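Local coordinates for protein (S)-ureidoglycine aminohydrolase (Escherichia coli, PDB 1RC6) that hydrolyses (S)-ureidoglycine to (S)-ureidoglycolate and ammonia, a manganese-dependent step of allantoin degradation that feeds anaerobic nitrogen utilisation, at residues A[57-62]-A[225-230]; A[135-140]-A[176-181]; A[182-187]-A[249-254]; A[199-204]-A[230-235]. All coordinates share one frame; numbering follows the deposited sequence.

Contact 1: A[57-62]-A[225-230]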
loop_
_atom_site.group_PDB
_atom_site.type_symbol
_atom_site.label_atom_id
_atom_site.label_comp_id
_atom_site.label_asym_id
_atom_site.label_seq_id
_atom_site.Cartn_x
_atom_site.Cartn_y
_atom_site.Cartn_z
ATOM N N ALA A 57 -11.169 7.178 -3.894
ATOM C CA ALA A 57 -9.776 7.079 -4.306
ATOM C C ALA A 57 -9.625 7.101 -5.815
ATOM O O ALA A 57 -10.545 6.742 -6.552
ATOM C CB ALA A 57 -9.163 5.810 -3.747
ATOM N N SER A 58 -8.455 7.540 -6.266
ATOM C CA SER A 58 -8.161 7.600 -7.689
ATOM C C SER A 58 -7.188 6.470 -7.980
ATOM O O SER A 58 -6.321 6.581 -8.844
ATOM C CB SER A 58 -7.534 8.948 -8.048
ATOM O OG SER A 58 -6.308 9.137 -7.361
ATOM N N PHE A 59 -7.334 5.386 -7.226
ATOM C CA PHE A 59 -6.504 4.201 -7.373
ATOM C C PHE A 59 -7.251 3.034 -6.773
ATOM O O PHE A 59 -8.323 3.209 -6.189
ATOM C CB PHE A 59 -5.177 4.366 -6.629
ATOM C CG PHE A 59 -5.330 4.685 -5.153
ATOM C CD1 PHE A 59 -5.430 6.005 -4.714
ATOM C CD2 PHE A 59 -5.372 3.664 -4.204
ATOM C CE1 PHE A 59 -5.563 6.302 -3.356
ATOM C CE2 PHE A 59 -5.508 3.952 -2.845
ATOM C CZ PHE A 59 -5.603 5.275 -2.424
ATOM N N VAL A 60 -6.707 1.837 -6.934
ATOM C CA VAL A 60 -7.312 0.655 -6.342
ATOM C C VAL A 60 -6.156 -0.066 -5.711
ATOM O O VAL A 60 -5.145 -0.264 -6.373
ATOM C CB VAL A 60 -7.917 -0.295 -7.374
ATOM C CG1 VAL A 60 -8.571 -1.451 -6.653
ATOM C CG2 VAL A 60 -8.920 0.430 -8.257
ATOM N N ASP A 61 -6.262 -0.425 -4.438
ATOM C CA ASP A 61 -5.167 -1.156 -3.818
ATOM C C ASP A 61 -5.694 -2.429 -3.184
ATOM O O ASP A 61 -6.901 -2.564 -2.965
ATOM C CB ASP A 61 -4.386 -0.280 -2.832
ATOM C CG ASP A 61 -5.263 0.398 -1.818
ATOM O OD1 ASP A 61 -4.719 1.234 -1.067
ATOM O OD2 ASP A 61 -6.483 0.103 -1.765
ATOM N N TYR A 62 -4.801 -3.384 -2.935
ATOM C CA TYR A 62 -5.213 -4.672 -2.399
ATOM C C TYR A 62 -4.296 -5.230 -1.340
ATOM O O TYR A 62 -3.150 -4.812 -1.178
ATOM C CB TYR A 62 -5.249 -5.746 -3.495
ATOM C CG TYR A 62 -5.732 -5.339 -4.863
ATOM C CD1 TYR A 62 -5.100 -4.323 -5.583
ATOM C CD2 TYR A 62 -6.813 -5.991 -5.452
ATOM C CE1 TYR A 62 -5.542 -3.961 -6.864
ATOM C CE2 TYR A 62 -7.260 -5.641 -6.730
ATOM C CZ TYR A 62 -6.622 -4.631 -7.426
ATOM O OH TYR A 62 -7.077 -4.310 -8.680
ATOM N N GLY A 225 -2.080 -4.628 10.416
ATOM C CA GLY A 225 -3.179 -5.255 9.705
ATOM C C GLY A 225 -4.283 -4.291 9.297
ATOM O O GLY A 225 -5.072 -4.587 8.400
ATOM N N ASP A 226 -4.354 -3.141 9.954
ATOM C CA ASP A 226 -5.372 -2.146 9.635
ATOM C C ASP A 226 -5.024 -1.400 8.355
ATOM O O ASP A 226 -3.854 -1.295 7.981
ATOM C CB ASP A 226 -5.500 -1.120 10.763
ATOM C CG ASP A 226 -6.201 -1.671 11.993
ATOM O OD1 ASP A 226 -6.312 -0.916 12.986
ATOM O OD2 ASP A 226 -6.642 -2.848 11.971
ATOM N N TYR A 227 -6.049 -0.871 7.692
ATOM C CA TYR A 227 -5.857 -0.113 6.473
ATOM C C TYR A 227 -6.601 1.187 6.628
ATOM O O TYR A 227 -7.697 1.207 7.157
ATOM C CB TYR A 227 -6.416 -0.847 5.258
ATOM C CG TYR A 227 -6.278 -0.030 3.996
ATOM C CD1 TYR A 227 -5.053 0.074 3.340
ATOM C CD2 TYR A 227 -7.356 0.690 3.492
ATOM C CE1 TYR A 227 -4.906 0.883 2.206
ATOM C CE2 TYR A 227 -7.232 1.498 2.365
ATOM C CZ TYR A 227 -6.009 1.590 1.730
ATOM O OH TYR A 227 -5.898 2.384 0.621
ATOM N N ILE A 228 -6.024 2.274 6.142
ATOM C CA ILE A 228 -6.678 3.555 6.281
ATOM C C ILE A 228 -6.696 4.358 4.996
ATOM O O ILE A 228 -5.657 4.551 4.363
ATOM C CB ILE A 228 -5.969 4.408 7.334
ATOM C CG1 ILE A 228 -5.739 3.588 8.594
ATOM C CG2 ILE A 228 -6.788 5.651 7.631
ATOM C CD1 ILE A 228 -4.877 4.294 9.599
ATOM N N PHE A 229 -7.879 4.828 4.619
ATOM C CA PHE A 229 -8.009 5.660 3.433
ATOM C C PHE A 229 -8.202 7.114 3.839
ATOM O O PHE A 229 -9.236 7.477 4.384
ATOM C CB PHE A 229 -9.201 5.249 2.575
ATOM C CG PHE A 229 -9.491 6.223 1.475
ATOM C CD1 PHE A 229 -10.679 6.944 1.460
ATOM C CD2 PHE A 229 -8.555 6.444 0.461
ATOM C CE1 PHE A 229 -10.937 7.875 0.444
ATOM C CE2 PHE A 229 -8.796 7.365 -0.550
ATOM C CZ PHE A 229 -9.988 8.084 -0.563
ATOM N N MET A 230 -7.200 7.937 3.565
ATOM C CA MET A 230 -7.241 9.354 3.892
ATOM C C MET A 230 -7.591 10.094 2.604
ATOM O O MET A 230 -6.759 10.222 1.704
ATOM C CB MET A 230 -5.869 9.793 4.399
ATOM C CG MET A 230 -5.320 8.984 5.577
ATOM S SD MET A 230 -3.529 9.274 5.833
ATOM C CE MET A 230 -3.036 7.810 6.729
#
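Tyr-227 and Asp-61 reach for each other from opposite directions, in what is modelled as a hydrogen bond with Tyr-227 OH 2.4 Å from Asp-61 OD1, a length that is doubtful at this resolution. The carboxylate stands nearly upright against the phenol ring, with the two planes 83° apart. Ser-51 closes the polar cluster, its backbone N bonding to Asp-61 OD2 and its hydroxyl to Tyr-227 OH, so both ends of the buried pair have a second partner. The edge of the Phe-59 ring flanks this knot, with CE2 3.8 Å from Tyr-227 OH. Such side-chain bridging shows how a bicupin ties its two halves together: strand 60-67 belongs to the sheet of the N-terminal cupin and strand 227-230 to that of the C-terminal one, and here their backbones stay well apart. Even the nearest CA atoms, those of Ala-57 and Phe-229, are 8.1 Å from each other. Beside the knot Ala-57 fills the interval, its CB lying over one face of the Phe-59 ring, toward its rim, while also meeting CE2 of Phe-229 at 3.6 Å. The two phenylalanines meet more loosely, since Phe-59 CZ comes to the edge of the other ring only at 4.3 Å from Phe-229 CE2. Toward solvent the segment 57-62 turns different residues outward: Val-60 points away from the interface and is partly exposed, and exposed Ser-58 uses its OG to bond Glu-201 and Arg-134.

Contact 2: A[135-140]-A[176-181]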
loop_
_atom_site.group_PDB
_atom_site.type_symbol
_atom_site.label_atom_id
_atom_site.label_comp_id
_atom_site.label_asym_id
_atom_site.label_seq_id
_atom_site.Cartn_x
_atom_site.Cartn_y
_atom_site.Cartn_z
ATOM N N ARG A 135 -4.214 4.810 -12.755
ATOM C CA ARG A 135 -4.070 5.158 -14.152
ATOM C C ARG A 135 -2.981 6.227 -14.255
ATOM O O ARG A 135 -3.128 7.348 -13.758
ATOM C CB ARG A 135 -5.409 5.651 -14.708
ATOM C CG ARG A 135 -5.399 5.938 -16.199
ATOM C CD ARG A 135 -6.722 5.532 -16.836
ATOM N NE ARG A 135 -7.884 6.161 -16.203
ATOM C CZ ARG A 135 -9.151 5.887 -16.512
ATOM N NH1 ARG A 135 -9.435 4.991 -17.450
ATOM N NH2 ARG A 135 -10.141 6.507 -15.880
ATOM N N TYR A 136 -1.875 5.861 -14.885
ATOM C CA TYR A 136 -0.749 6.765 -15.044
ATOM C C TYR A 136 -1.017 8.033 -15.865
ATOM O O TYR A 136 -1.738 8.007 -16.866
ATOM C CB TYR A 136 0.422 6.012 -15.657
ATOM C CG TYR A 136 1.604 6.892 -15.951
ATOM C CD1 TYR A 136 1.838 7.371 -17.238
ATOM C CD2 TYR A 136 2.471 7.274 -14.936
ATOM C CE1 TYR A 136 2.915 8.213 -17.504
ATOM C CE2 TYR A 136 3.553 8.119 -15.184
ATOM C CZ TYR A 136 3.771 8.585 -16.468
ATOM O OH TYR A 136 4.847 9.416 -16.711
ATOM N N VAL A 137 -0.425 9.145 -15.436
ATOM C CA VAL A 137 -0.604 10.402 -16.148
ATOM C C VAL A 137 0.688 10.866 -16.800
ATOM O O VAL A 137 1.619 11.337 -16.137
ATOM C CB VAL A 137 -1.118 11.505 -15.230
ATOM C CG1 VAL A 137 -1.151 12.816 -15.988
ATOM C CG2 VAL A 137 -2.501 11.151 -14.740
ATOM N N PRO A 138 0.756 10.740 -18.128
ATOM C CA PRO A 138 1.935 11.136 -18.894
ATOM C C PRO A 138 2.106 12.635 -18.980
ATOM O O PRO A 138 1.138 13.385 -18.922
ATOM C CB PRO A 138 1.682 10.496 -20.252
ATOM C CG PRO A 138 0.196 10.605 -20.384
ATOM C CD PRO A 138 -0.281 10.176 -19.014
ATOM N N VAL A 139 3.356 13.052 -19.110
ATOM C CA VAL A 139 3.716 14.450 -19.227
ATOM C C VAL A 139 4.773 14.561 -20.331
ATOM O O VAL A 139 5.619 13.679 -20.476
ATOM C CB VAL A 139 4.295 14.976 -17.896
ATOM C CG1 VAL A 139 5.575 14.251 -17.569
ATOM C CG2 VAL A 139 4.556 16.465 -17.984
ATOM N N GLU A 140 4.722 15.636 -21.111
ATOM C CA GLU A 140 5.673 15.840 -22.203
ATOM C C GLU A 140 7.132 15.759 -21.762
ATOM O O GLU A 140 7.551 16.429 -20.813
ATOM C CB GLU A 140 5.430 17.198 -22.873
ATOM C CG GLU A 140 4.024 17.369 -23.451
ATOM C CD GLU A 140 3.832 16.662 -24.798
ATOM O OE1 GLU A 140 4.383 15.546 -24.971
ATOM O OE2 GLU A 140 3.120 17.216 -25.678
ATOM N N GLY A 176 8.949 11.903 -14.214
ATOM C CA GLY A 176 8.592 10.728 -14.986
ATOM C C GLY A 176 7.568 9.970 -14.171
ATOM O O GLY A 176 6.640 9.339 -14.717
ATOM N N PHE A 177 7.736 10.053 -12.852
ATOM C CA PHE A 177 6.833 9.399 -11.921
ATOM C C PHE A 177 5.734 10.353 -11.463
ATOM O O PHE A 177 5.983 11.520 -11.183
ATOM C CB PHE A 177 7.610 8.871 -10.720
ATOM C CG PHE A 177 8.470 7.678 -11.032
ATOM C CD1 PHE A 177 8.049 6.396 -10.700
ATOM C CD2 PHE A 177 9.679 7.831 -11.699
ATOM C CE1 PHE A 177 8.822 5.287 -11.035
ATOM C CE2 PHE A 177 10.451 6.741 -12.034
ATOM C CZ PHE A 177 10.025 5.465 -11.703
ATOM N N ASP A 178 4.511 9.836 -11.403
ATOM C CA ASP A 178 3.364 10.616 -10.990
ATOM C C ASP A 178 2.830 10.101 -9.648
ATOM O O ASP A 178 1.694 10.377 -9.277
ATOM C CB ASP A 178 2.278 10.532 -12.062
ATOM C CG ASP A 178 1.673 9.147 -12.173
ATOM O OD1 ASP A 178 2.178 8.213 -11.514
ATOM O OD2 ASP A 178 0.687 8.996 -12.931
ATOM N N MET A 179 3.652 9.348 -8.923
ATOM C CA MET A 179 3.240 8.820 -7.628
ATOM C C MET A 179 4.457 8.369 -6.859
ATOM O O MET A 179 5.572 8.439 -7.356
ATOM C CB MET A 179 2.314 7.618 -7.800
ATOM C CG MET A 179 2.958 6.509 -8.583
ATOM S SD MET A 179 2.470 4.866 -8.055
ATOM C CE MET A 179 1.302 4.541 -9.179
ATOM N N ASN A 180 4.233 7.914 -5.634
ATOM C CA ASN A 180 5.311 7.412 -4.810
ATOM C C ASN A 180 4.726 6.632 -3.645
ATOM O O ASN A 180 3.587 6.858 -3.260
ATOM C CB ASN A 180 6.178 8.558 -4.307
ATOM C CG ASN A 180 7.621 8.133 -4.058
ATOM O OD1 ASN A 180 8.533 8.960 -4.057
ATOM N ND2 ASN A 180 7.832 6.845 -3.838
ATOM N N MET A 181 5.494 5.684 -3.122
ATOM C CA MET A 181 5.068 4.876 -1.988
ATOM C C MET A 181 6.037 5.199 -0.855
ATOM O O MET A 181 7.235 5.367 -1.087
ATOM C CB MET A 181 5.142 3.375 -2.316
ATOM C CG MET A 181 4.176 2.860 -3.386
ATOM S SD MET A 181 2.415 2.832 -2.921
ATOM C CE MET A 181 2.532 2.501 -1.191
#
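The hydroxyl of Tyr-136 is held at two points. It donates to the backbone carbonyl of Gly-176, with Tyr-136 OH 2.7 Å from Gly-176 O, and it also has a weak hydrogen bond with Arg-257 NH1. The carbonyl oxygen lies at the edge of the phenol ring, near its plane, whereas the hydroxyl is tilted out of the carbonyl plane. Because CG of Tyr-136 is anti to the backbone N (chi1 176°), the ring reaches across to residues 176-178, slanting past the Asp-178 side chain with its CD2 3.2 Å from Asp-178 OD2. Ring and carboxylate are inclined by 48°, so the two flat groups do not stack. The same OD2 accepts the next backbone amide: Val-137 N is 2.7 Å from Asp-178 OD2 in a fairly straight bond on the anti side of the carboxylate, 26° out of its plane. One side chain and the following N-H thus dock on the short run leading into strand 179-186. The contact thereby fastens the chain leaving strand 127-135 of the N-terminal cupin sheet to the start of a C-terminal cupin strand. Arg-257 reinforces the junction by bonding Val-137 O through its NE. The amide bond to OD2 should favour a charged Asp-178, but Glu-82 brings its OE2 close to OD1, and that like charge would probably raise the proton affinity of one of the two acids.

Contact 3: A[182-187]-A[249-254]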
loop_
_atom_site.group_PDB
_atom_site.type_symbol
_atom_site.label_atom_id
_atom_site.label_comp_id
_atom_site.label_asym_id
_atom_site.label_seq_id
_atom_site.Cartn_x
_atom_site.Cartn_y
_atom_site.Cartn_z
ATOM N N HIS A 182 5.532 5.306 0.363
ATOM C CA HIS A 182 6.402 5.610 1.490
ATOM C C HIS A 182 6.109 4.697 2.668
ATOM O O HIS A 182 5.026 4.133 2.774
ATOM C CB HIS A 182 6.216 7.060 1.960
ATOM C CG HIS A 182 6.443 8.085 0.900
ATOM N ND1 HIS A 182 5.461 8.469 0.017
ATOM C CD2 HIS A 182 7.539 8.809 0.582
ATOM C CE1 HIS A 182 5.941 9.391 -0.800
ATOM N NE2 HIS A 182 7.201 9.615 -0.477
ATOM N N ILE A 183 7.088 4.562 3.551
ATOM C CA ILE A 183 6.932 3.774 4.757
ATOM C C ILE A 183 7.387 4.672 5.901
ATOM O O ILE A 183 8.469 5.248 5.835
ATOM C CB ILE A 183 7.817 2.513 4.757
ATOM C CG1 ILE A 183 7.096 1.355 4.066
ATOM C CG2 ILE A 183 8.175 2.142 6.194
ATOM C CD1 ILE A 183 7.893 0.043 4.044
ATOM N N LEU A 184 6.553 4.812 6.926
ATOM C CA LEU A 184 6.895 5.620 8.096
ATOM C C LEU A 184 7.069 4.679 9.283
ATOM O O LEU A 184 6.252 3.777 9.486
ATOM C CB LEU A 184 5.796 6.642 8.397
ATOM C CG LEU A 184 6.102 8.084 7.980
ATOM C CD1 LEU A 184 4.882 8.966 8.171
ATOM C CD2 LEU A 184 7.268 8.604 8.803
ATOM N N SER A 185 8.132 4.877 10.057
ATOM C CA SER A 185 8.391 4.024 11.210
ATOM C C SER A 185 8.565 4.873 12.464
ATOM O O SER A 185 9.105 5.974 12.395
ATOM C CB SER A 185 9.647 3.180 10.960
ATOM O OG SER A 185 9.673 2.014 11.773
ATOM N N PHE A 186 8.079 4.366 13.597
ATOM C CA PHE A 186 8.186 5.059 14.886
ATOM C C PHE A 186 8.663 4.101 15.966
ATOM O O PHE A 186 7.925 3.198 16.371
ATOM C CB PHE A 186 6.843 5.632 15.335
ATOM C CG PHE A 186 6.336 6.744 14.480
ATOM C CD1 PHE A 186 5.810 6.488 13.217
ATOM C CD2 PHE A 186 6.351 8.052 14.945
ATOM C CE1 PHE A 186 5.298 7.531 12.422
ATOM C CE2 PHE A 186 5.844 9.099 14.166
ATOM C CZ PHE A 186 5.315 8.838 12.901
ATOM N N ALA A 187 9.893 4.299 16.431
ATOM C CA ALA A 187 10.450 3.455 17.478
ATOM C C ALA A 187 9.616 3.681 18.734
ATOM O O ALA A 187 9.012 4.741 18.903
ATOM C CB ALA A 187 11.901 3.822 17.731
ATOM N N TYR A 249 3.993 1.974 8.958
ATOM C CA TYR A 249 2.994 1.736 7.928
ATOM C C TYR A 249 3.443 2.220 6.553
ATOM O O TYR A 249 4.220 3.168 6.434
ATOM C CB TYR A 249 1.667 2.400 8.294
ATOM C CG TYR A 249 1.704 3.903 8.385
ATOM C CD1 TYR A 249 2.021 4.546 9.583
ATOM C CD2 TYR A 249 1.367 4.688 7.284
ATOM C CE1 TYR A 249 1.991 5.952 9.683
ATOM C CE2 TYR A 249 1.339 6.088 7.367
ATOM C CZ TYR A 249 1.648 6.707 8.567
ATOM O OH TYR A 249 1.607 8.078 8.632
ATOM N N ILE A 250 2.948 1.553 5.515
ATOM C CA ILE A 250 3.283 1.900 4.147
ATOM C C ILE A 250 2.109 2.667 3.574
ATOM O O ILE A 250 0.967 2.392 3.921
ATOM C CB ILE A 250 3.542 0.633 3.316
ATOM C CG1 ILE A 250 3.975 1.015 1.899
ATOM C CG2 ILE A 250 2.292 -0.258 3.314
ATOM C CD1 ILE A 250 4.524 -0.148 1.114
ATOM N N TYR A 251 2.379 3.634 2.705
ATOM C CA TYR A 251 1.297 4.410 2.130
ATOM C C TYR A 251 1.621 5.062 0.801
ATOM O O TYR A 251 2.749 5.493 0.558
ATOM C CB TYR A 251 0.835 5.488 3.116
ATOM C CG TYR A 251 1.772 6.666 3.247
ATOM C CD1 TYR A 251 2.846 6.641 4.151
ATOM C CD2 TYR A 251 1.579 7.817 2.479
ATOM C CE1 TYR A 251 3.701 7.741 4.288
ATOM C CE2 TYR A 251 2.434 8.925 2.608
ATOM C CZ TYR A 251 3.488 8.876 3.513
ATOM O OH TYR A 251 4.329 9.963 3.620
ATOM N N SER A 252 0.602 5.154 -0.043
ATOM C CA SER A 252 0.723 5.743 -1.360
ATOM C C SER A 252 0.507 7.247 -1.333
ATOM O O SER A 252 0.063 7.805 -0.341
ATOM C CB SER A 252 -0.275 5.094 -2.305
ATOM O OG SER A 252 -1.577 5.104 -1.752
ATOM N N LYS A 253 0.819 7.894 -2.448
ATOM C CA LYS A 253 0.709 9.335 -2.576
ATOM C C LYS A 253 0.949 9.709 -4.030
ATOM O O LYS A 253 1.988 9.388 -4.581
ATOM C CB LYS A 253 1.777 9.983 -1.693
ATOM C CG LYS A 253 2.235 11.363 -2.126
ATOM C CD LYS A 253 3.602 11.708 -1.523
ATOM C CE LYS A 253 4.009 13.164 -1.788
ATOM N NZ LYS A 253 3.136 14.165 -1.088
ATOM N N ASP A 254 -0.014 10.366 -4.661
ATOM C CA ASP A 254 0.155 10.807 -6.047
ATOM C C ASP A 254 0.952 12.116 -5.984
ATOM O O ASP A 254 0.873 12.849 -4.993
ATOM C CB ASP A 254 -1.200 11.067 -6.709
ATOM C CG ASP A 254 -1.995 12.142 -6.000
ATOM O OD1 ASP A 254 -2.493 11.884 -4.885
ATOM O OD2 ASP A 254 -2.115 13.249 -6.550
#
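The first torsions of His-182 and Tyr-251 send their rings into the same region on one face of the sheet. Tyr-251 has CG between its backbone N and carbonyl carbon (chi1 75°), which leans the phenol toward the strand of His-182 and carries it under CB of that residue, 3.5 Å from Tyr-251 CE1, in a CH-pi contact. In His-182 CG is anti to the carbonyl carbon (chi1 -57°), and this places the imidazole beyond, its plane only 27° from that of the phenol but slid so far aside that the rings hardly overlap. Lys-253 adds its aliphatic chain, with CD 3.4 Å from CE1 of His-182. Two residues further along, Leu-184 and Tyr-249 run side by side in the same direction, Leu-184 CB above one face of the ring near its rim and CD1 reaching 3.4 Å from Tyr-249 OH. All this rests on an antiparallel ladder of a cupin sheet: in the hydrogen-bonded pair His-182 N is 2.8 Å from Tyr-251 O and Tyr-251 N 2.7 Å from His-182 O, and Leu-184 with Tyr-249 is the next such pair. Between them the non-hydrogen-bonded pair Ile-183 and Ile-250 turns to the opposite face, Ile-183 CG1 packing on Ile-250 CB at 3.7 Å. By similarity Tyr-249 and Lys-253 bind substrate, and the tyrosine-bearing face looks toward the probable manganese site, where the Tyr-251 ring meets that of His-202 edge-to-face. The isoleucine side adjoins Met-181, which also touches Phe-84 and Phe-130 of the N-terminal cupin.

Contact 4: A[199-204]-A[230-235]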
loop_
_atom_site.group_PDB
_atom_site.type_symbol
_atom_site.label_atom_id
_atom_site.label_comp_id
_atom_site.label_asym_id
_atom_site.label_seq_id
_atom_site.Cartn_x
_atom_site.Cartn_y
_atom_site.Cartn_z
ATOM N N VAL A 199 -4.254 17.764 -0.353
ATOM C CA VAL A 199 -5.219 17.692 -1.447
ATOM C C VAL A 199 -5.132 16.262 -1.994
ATOM O O VAL A 199 -6.094 15.731 -2.552
ATOM C CB VAL A 199 -4.864 18.689 -2.590
ATOM C CG1 VAL A 199 -5.672 18.371 -3.848
ATOM C CG2 VAL A 199 -5.144 20.114 -2.142
ATOM N N GLN A 200 -3.967 15.642 -1.817
ATOM C CA GLN A 200 -3.742 14.282 -2.292
ATOM C C GLN A 200 -4.232 13.219 -1.320
ATOM O O GLN A 200 -4.072 13.342 -0.102
ATOM C CB GLN A 200 -2.250 14.035 -2.583
ATOM C CG GLN A 200 -1.330 15.255 -2.502
ATOM C CD GLN A 200 -1.023 15.675 -1.070
ATOM O OE1 GLN A 200 -0.556 14.869 -0.259
ATOM N NE2 GLN A 200 -1.280 16.943 -0.755
ATOM N N GLU A 201 -4.826 12.170 -1.879
ATOM C CA GLU A 201 -5.335 11.049 -1.098
ATOM C C GLU A 201 -4.157 10.244 -0.552
ATOM O O GLU A 201 -3.001 10.479 -0.906
ATOM C CB GLU A 201 -6.156 10.120 -1.983
ATOM C CG GLU A 201 -7.172 10.797 -2.866
ATOM C CD GLU A 201 -7.391 10.032 -4.163
ATOM O OE1 GLU A 201 -8.416 10.273 -4.826
ATOM O OE2 GLU A 201 -6.533 9.199 -4.528
ATOM N N HIS A 202 -4.464 9.282 0.303
ATOM C CA HIS A 202 -3.447 8.416 0.863
ATOM C C HIS A 202 -4.100 7.082 1.162
ATOM O O HIS A 202 -5.286 7.022 1.475
ATOM C CB HIS A 202 -2.864 9.001 2.159
ATOM C CG HIS A 202 -1.966 10.177 1.942
ATOM N ND1 HIS A 202 -0.911 10.154 1.053
ATOM C CD2 HIS A 202 -1.964 11.414 2.492
ATOM C CE1 HIS A 202 -0.299 11.326 1.065
ATOM N NE2 HIS A 202 -0.917 12.108 1.930
ATOM N N GLY A 203 -3.325 6.016 1.038
ATOM C CA GLY A 203 -3.828 4.693 1.334
ATOM C C GLY A 203 -2.762 4.098 2.227
ATOM O O GLY A 203 -1.648 3.870 1.777
ATOM N N ALA A 204 -3.065 3.859 3.494
ATOM C CA ALA A 204 -2.043 3.311 4.360
ATOM C C ALA A 204 -2.425 1.973 4.939
ATOM O O ALA A 204 -3.577 1.743 5.312
ATOM C CB ALA A 204 -1.736 4.282 5.471
ATOM N N MET A 230 -7.200 7.937 3.565
ATOM C CA MET A 230 -7.241 9.354 3.892
ATOM C C MET A 230 -7.591 10.094 2.604
ATOM O O MET A 230 -6.759 10.222 1.704
ATOM C CB MET A 230 -5.869 9.793 4.399
ATOM C CG MET A 230 -5.320 8.984 5.577
ATOM S SD MET A 230 -3.529 9.274 5.833
ATOM C CE MET A 230 -3.036 7.810 6.729
ATOM N N GLY A 231 -8.823 10.577 2.514
ATOM C CA GLY A 231 -9.260 11.275 1.318
ATOM C C GLY A 231 -8.637 12.635 1.048
ATOM O O GLY A 231 -7.869 13.164 1.853
ATOM N N ALA A 232 -8.976 13.204 -0.104
ATOM C CA ALA A 232 -8.463 14.510 -0.495
ATOM C C ALA A 232 -9.051 15.613 0.394
ATOM O O ALA A 232 -10.272 15.686 0.606
ATOM C CB ALA A 232 -8.790 14.779 -1.961
ATOM N N TYR A 233 -8.166 16.465 0.906
ATOM C CA TYR A 233 -8.546 17.563 1.780
ATOM C C TYR A 233 -8.948 17.033 3.151
ATOM O O TYR A 233 -10.059 17.264 3.609
ATOM C CB TYR A 233 -9.706 18.347 1.175
ATOM C CG TYR A 233 -9.405 18.994 -0.157
ATOM C CD1 TYR A 233 -8.678 20.183 -0.239
ATOM C CD2 TYR A 233 -9.880 18.433 -1.336
ATOM C CE1 TYR A 233 -8.439 20.800 -1.466
ATOM C CE2 TYR A 233 -9.648 19.030 -2.567
ATOM C CZ TYR A 233 -8.931 20.214 -2.636
ATOM O OH TYR A 233 -8.725 20.788 -3.881
ATOM N N SER A 234 -8.038 16.316 3.801
ATOM C CA SER A 234 -8.297 15.772 5.128
ATOM C C SER A 234 -7.068 15.980 6.014
ATOM O O SER A 234 -5.955 16.139 5.502
ATOM C CB SER A 234 -8.630 14.277 5.026
ATOM O OG SER A 234 -7.550 13.523 4.492
ATOM N N LEU A 235 -7.262 15.999 7.334
ATOM C CA LEU A 235 -6.140 16.174 8.259
ATOM C C LEU A 235 -5.847 14.900 9.034
ATOM O O LEU A 235 -6.715 14.371 9.728
ATOM C CB LEU A 235 -6.411 17.309 9.249
ATOM C CG LEU A 235 -5.512 17.304 10.503
ATOM C CD1 LEU A 235 -4.037 17.238 10.122
ATOM C CD2 LEU A 235 -5.790 18.549 11.320
#
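Backbone bonding between His-202 and Met-230 sets the frame of this contact. They form an antiparallel hydrogen-bonded pair in which His-202 N lies 2.8 Å from Met-230 O and Met-230 N lies 3.0 Å from His-202 O. The first bond is bent (134° at the hydrogen) although its donor lies in the carbonyl plane; the second is straighter but comes in tilted by 33°. Met-230 O also receives a CA-H...O contact from Glu-201 CA, 3.3 Å away.

Sulfur and apolar contacts form the second group. With CG anti to the carbonyl carbon (chi1 -55°) and the chain extended beyond it, Met-230 runs beside the histidine, SD 3.7 Å from His-202 CB and approaching the imidazole obliquely, as a sulfur-aromatic neighbour. Its methyl goes on to Ala-204, with CE 4.0 Å from Ala-204 CB. At the outer end Val-199 and Tyr-233 lie side by side, pointing the same way; the valine is offset over one face of the phenol ring, toward its rim, with both methyl branches touching the ring carbons.

The polar ends are served from outside the pair: Glu-201 OE2 bonds Ser-58 OG, and His-202 ND1 bonds Ser-252 O. The latter bond probably helps to fix the turn of the imidazole, consistent with the role of His-202 as a manganese ligand by similarity.

In the sheet, strand 202-208 lies between strands 227-230 and 247-254, while strand 193-198 approaches from the other sheet of this cupin, bringing His-198 against Met-230 and Glu-196 against His-202.

Four contacts illustrate how a bicupin is assembled. Contacts 3 and 4 pair neighbours in one C-terminal antiparallel sheet, ordered 227-230, 202-208, 247-254, 179-186. The centres of contacts 3 and 4 are 13 Å apart. Contacts 1 and 2, whose centres are 18 Å apart, bind that sheet to the N-terminal half. Along the chain, contact 2 falls wholly between the segments of contact 1 and closes before contacts 3 and 4 open; contact 4 lies between the segments of contact 3, and contact 1 alternates with both. Both domain-joining contacts reach the sheet that carries His-202, Tyr-249 and Lys-253, while the other predicted ligands come from the second sheet of the C-terminal cupin.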